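PDB 4F62: geranyltranstransferase from Marinomonas sp. MED121, which probably joins isopentenyl diphosphate to allylic diphosphates in a short-chain, farnesyl-diphosphate-synthase-like prenyl transfer reaction. Local coordinates for residues D17-S25 against F121-P129. Sequence-based numbering, arbitrary orientation.
Sequences DQYLEQQLS and FAFELLSNP
Leu-24, just past the end of helix 5-23, and Phe-121 illustrate how an aromatic side chain can fill part of the join between two helices crossing almost at a right angle (97°). The CD1 methyl of Leu-24 sits over the centre of one face of Phe-121 in a CH-pi contact, 3.9 Å from the ring centroid, while Leu-125 CD1, from the ring's own helix, covers the opposite face nearer the rim. At the edge, Leu-20 CD2 lies 3.9 Å from Phe-121 CE2. With CG anti to the backbone N (chi1 -180°), the phenyl reaches across to the C-terminal end of helix 5-23. Replacing Phe-121 by an alanine would probably deprive the methyls of Leu-24 and Leu-20 of their aromatic partner and open a gap between the helices.

Further apolar packing centres on Leu-125, whose CD2 touches Gln-23 CB at 3.6 Å and also meets Tyr-19 CE2. Gln-23 CG lies over one face of the Tyr-19 ring, toward its rim, and the bend at chi2 (-61°) turns the amide toward Asn-128.

The polar part runs through water. One molecule donates to Leu-125 O at 2.7 Å and accepts from Asn-128 ND2. The same water hydrogen-bonds Tyr-19 OH at 2.8 Å. Gln-23 OE1 also approaches Asn-128 ND2, but at a poor angle for bonding; Asn-128 OD1 is held by the backbone N of Thr-130.

Met-37 of helix 31-41 packs on both Leu-24 and Phe-121, and Arg-150 of the second subunit pairs with Glu-124. The chemistry thus implies an apolar join between helices 5-23 and 108-126 of this all-helical prenyltransferase fold, bordered by a water bridge and adjoining the dimer interface.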
loop_
_atom_site.group_PDB
_atom_site.type_symbol
_atom_site.label_atom_id
_atom_site.label_comp_id
_atom_site.label_asym_id
_atom_site.label_seq_id
_atom_site.Cartn_x
_atom_site.Cartn_y
_atom_site.Cartn_z
ATOM N N ASP A 17 -4.380 -8.500 -18.069
ATOM C CA ASP A 17 -5.668 -7.815 -18.077
ATOM C C ASP A 17 -6.809 -8.688 -17.544
ATOM O O ASP A 17 -7.592 -8.246 -16.707
ATOM C CB ASP A 17 -6.005 -7.301 -19.479
ATOM C CG ASP A 17 -5.160 -6.091 -19.879
ATOM O OD1 ASP A 17 -4.368 -5.608 -19.038
ATOM O OD2 ASP A 17 -5.304 -5.628 -21.029
ATOM N N GLN A 18 -6.911 -9.914 -18.048
ATOM C CA GLN A 18 -7.893 -10.868 -17.533
ATOM C C GLN A 18 -7.695 -11.133 -16.042
ATOM O O GLN A 18 -8.660 -11.230 -15.286
ATOM C CB GLN A 18 -7.817 -12.194 -18.287
ATOM C CG GLN A 18 -8.575 -12.230 -19.592
ATOM C CD GLN A 18 -8.422 -13.571 -20.291
ATOM O OE1 GLN A 18 -9.209 -14.495 -20.065
ATOM N NE2 GLN A 18 -7.392 -13.692 -21.128
ATOM N N TYR A 19 -6.444 -11.262 -15.619
ATOM C CA TYR A 19 -6.154 -11.584 -14.229
ATOM C C TYR A 19 -6.523 -10.421 -13.305
ATOM O O TYR A 19 -7.126 -10.622 -12.256
ATOM C CB TYR A 19 -4.674 -11.938 -14.080
ATOM C CG TYR A 19 -4.256 -12.349 -12.691
ATOM C CD1 TYR A 19 -4.423 -13.658 -12.254
ATOM C CD2 TYR A 19 -3.666 -11.436 -11.824
ATOM C CE1 TYR A 19 -4.022 -14.042 -10.987
ATOM C CE2 TYR A 19 -3.272 -11.806 -10.552
ATOM C CZ TYR A 19 -3.447 -13.101 -10.138
ATOM O OH TYR A 19 -3.048 -13.478 -8.872
ATOM N N LEU A 20 -6.161 -9.202 -13.699
ATOM C CA LEU A 20 -6.570 -8.016 -12.946
ATOM C C LEU A 20 -8.096 -7.974 -12.800
ATOM O O LEU A 20 -8.612 -7.783 -11.697
ATOM C CB LEU A 20 -6.055 -6.731 -13.612
ATOM C CG LEU A 20 -4.583 -6.395 -13.389
ATOM C CD1 LEU A 20 -4.111 -5.400 -14.462
ATOM C CD2 LEU A 20 -4.376 -5.830 -11.967
ATOM N N GLU A 21 -8.801 -8.186 -13.913
ATOM C CA GLU A 21 -10.256 -8.181 -13.934
ATOM C C GLU A 21 -10.841 -9.200 -12.970
ATOM O O GLU A 21 -11.785 -8.900 -12.236
ATOM C CB GLU A 21 -10.774 -8.476 -15.350
ATOM C CG GLU A 21 -11.586 -7.355 -15.959
ATOM C CD GLU A 21 -12.841 -7.035 -15.168
ATOM O OE1 GLU A 21 -13.156 -5.832 -15.014
ATOM O OE2 GLU A 21 -13.516 -7.982 -14.706
ATOM N N GLN A 22 -10.285 -10.406 -12.985
ATOM C CA GLN A 22 -10.760 -11.471 -12.110
ATOM C C GLN A 22 -10.500 -11.124 -10.647
ATOM O O GLN A 22 -11.384 -11.269 -9.816
ATOM C CB GLN A 22 -10.099 -12.808 -12.466
ATOM C CG GLN A 22 -10.620 -13.448 -13.746
ATOM C CD GLN A 22 -9.577 -14.327 -14.436
ATOM O OE1 GLN A 22 -8.469 -14.523 -13.924
ATOM N NE2 GLN A 22 -9.927 -14.849 -15.610
ATOM N N GLN A 23 -9.296 -10.652 -10.329
ATOM C CA GLN A 23 -8.957 -10.387 -8.934
ATOM C C GLN A 23 -9.675 -9.165 -8.351
ATOM O O GLN A 23 -9.932 -9.114 -7.147
ATOM C CB GLN A 23 -7.437 -10.258 -8.752
ATOM C CG GLN A 23 -6.677 -11.500 -9.182
ATOM C CD GLN A 23 -7.077 -12.725 -8.370
ATOM O OE1 GLN A 23 -7.178 -12.663 -7.147
ATOM N NE2 GLN A 23 -7.313 -13.841 -9.054
ATOM N N LEU A 24 -9.975 -8.172 -9.185
ATOM C CA LEU A 24 -10.724 -7.015 -8.702
ATOM C C LEU A 24 -12.181 -7.441 -8.557
ATOM O O LEU A 24 -13.032 -7.043 -9.350
ATOM C CB LEU A 24 -10.600 -5.815 -9.654
ATOM C CG LEU A 24 -11.032 -4.447 -9.091
ATOM C CD1 LEU A 24 -10.261 -4.123 -7.822
ATOM C CD2 LEU A 24 -10.829 -3.329 -10.101
ATOM N N SER A 25 -12.448 -8.263 -7.543
ATOM C CA SER A 25 -13.759 -8.880 -7.339
ATOM C C SER A 25 -14.825 -7.852 -6.964
ATOM O O SER A 25 -14.549 -6.850 -6.287
ATOM C CB SER A 25 -13.675 -9.938 -6.239
ATOM O OG SER A 25 -13.192 -9.360 -5.035
ATOM N N PHE A 121 -4.602 -2.545 -3.357
ATOM C CA PHE A 121 -4.945 -3.692 -4.198
ATOM C C PHE A 121 -3.663 -4.435 -4.624
ATOM O O PHE A 121 -3.663 -5.658 -4.757
ATOM C CB PHE A 121 -5.750 -3.210 -5.407
ATOM C CG PHE A 121 -6.172 -4.306 -6.347
ATOM C CD1 PHE A 121 -6.923 -5.373 -5.893
ATOM C CD2 PHE A 121 -5.850 -4.236 -7.704
ATOM C CE1 PHE A 121 -7.335 -6.384 -6.761
ATOM C CE2 PHE A 121 -6.261 -5.245 -8.588
ATOM C CZ PHE A 121 -6.999 -6.317 -8.115
ATOM N N ALA A 122 -2.573 -3.697 -4.833
ATOM C CA ALA A 122 -1.300 -4.328 -5.181
ATOM C C ALA A 122 -0.898 -5.318 -4.100
ATOM O O ALA A 122 -0.464 -6.433 -4.382
ATOM C CB ALA A 122 -0.217 -3.290 -5.358
ATOM N N PHE A 123 -1.076 -4.918 -2.849
ATOM C CA PHE A 123 -0.715 -5.792 -1.744
ATOM C C PHE A 123 -1.731 -6.889 -1.542
ATOM O O PHE A 123 -1.392 -7.971 -1.061
ATOM C CB PHE A 123 -0.432 -4.970 -0.478
ATOM C CG PHE A 123 0.785 -4.082 -0.624
ATOM C CD1 PHE A 123 2.065 -4.621 -0.534
ATOM C CD2 PHE A 123 0.650 -2.721 -0.901
ATOM C CE1 PHE A 123 3.197 -3.814 -0.683
ATOM C CE2 PHE A 123 1.771 -1.904 -1.053
ATOM C CZ PHE A 123 3.053 -2.453 -0.941
ATOM N N GLU A 124 -2.975 -6.633 -1.944
ATOM C CA GLU A 124 -3.994 -7.670 -1.904
ATOM C C GLU A 124 -3.583 -8.778 -2.875
ATOM O O GLU A 124 -3.663 -9.966 -2.559
ATOM C CB GLU A 124 -5.368 -7.104 -2.300
ATOM C CG GLU A 124 -6.493 -8.162 -2.349
ATOM C CD GLU A 124 -7.845 -7.582 -2.793
ATOM O OE1 GLU A 124 -8.038 -6.337 -2.752
ATOM O OE2 GLU A 124 -8.718 -8.373 -3.193
ATOM N N LEU A 125 -3.136 -8.369 -4.057
ATOM C CA LEU A 125 -2.753 -9.300 -5.130
ATOM C C LEU A 125 -1.642 -10.226 -4.657
ATOM O O LEU A 125 -1.672 -11.430 -4.910
ATOM C CB LEU A 125 -2.288 -8.512 -6.370
ATOM C CG LEU A 125 -3.435 -7.848 -7.149
ATOM C CD1 LEU A 125 -2.947 -6.780 -8.101
ATOM C CD2 LEU A 125 -4.225 -8.925 -7.902
ATOM N N LEU A 126 -0.682 -9.659 -3.932
ATOM C CA LEU A 126 0.481 -10.418 -3.460
ATOM C C LEU A 126 0.233 -11.270 -2.216
ATOM O O LEU A 126 1.058 -12.119 -1.874
ATOM C CB LEU A 126 1.683 -9.490 -3.225
ATOM C CG LEU A 126 2.340 -8.940 -4.499
ATOM C CD1 LEU A 126 3.502 -7.992 -4.145
ATOM C CD2 LEU A 126 2.845 -10.097 -5.339
ATOM N N SER A 127 -0.898 -11.057 -1.544
ATOM C CA SER A 127 -1.197 -11.801 -0.322
ATOM C C SER A 127 -2.481 -12.616 -0.438
ATOM O O SER A 127 -3.132 -12.886 0.551
ATOM C CB SER A 127 -1.294 -10.857 0.874
ATOM O OG SER A 127 -2.342 -9.925 0.688
ATOM N N ASN A 128 -2.826 -13.008 -1.656
ATOM C CA ASN A 128 -4.003 -13.826 -1.926
ATOM C C ASN A 128 -3.872 -15.191 -1.236
ATOM O O ASN A 128 -2.835 -15.846 -1.359
ATOM C CB ASN A 128 -4.099 -13.996 -3.447
ATOM C CG ASN A 128 -5.391 -14.660 -3.908
ATOM O OD1 ASN A 128 -5.968 -15.507 -3.216
ATOM N ND2 ASN A 128 -5.837 -14.292 -5.113
ATOM N N PRO A 129 -4.923 -15.621 -0.506
ATOM C CA PRO A 129 -4.951 -16.911 0.203
ATOM C C PRO A 129 -4.843 -18.132 -0.708
ATOM O O PRO A 129 -4.600 -19.228 -0.200
ATOM C CB PRO A 129 -6.332 -16.918 0.872
ATOM C CG PRO A 129 -6.712 -15.489 0.986
ATOM C CD PRO A 129 -6.119 -14.809 -0.214
HETATM O O HOH W 1 -3.696 -12.421 -6.375
#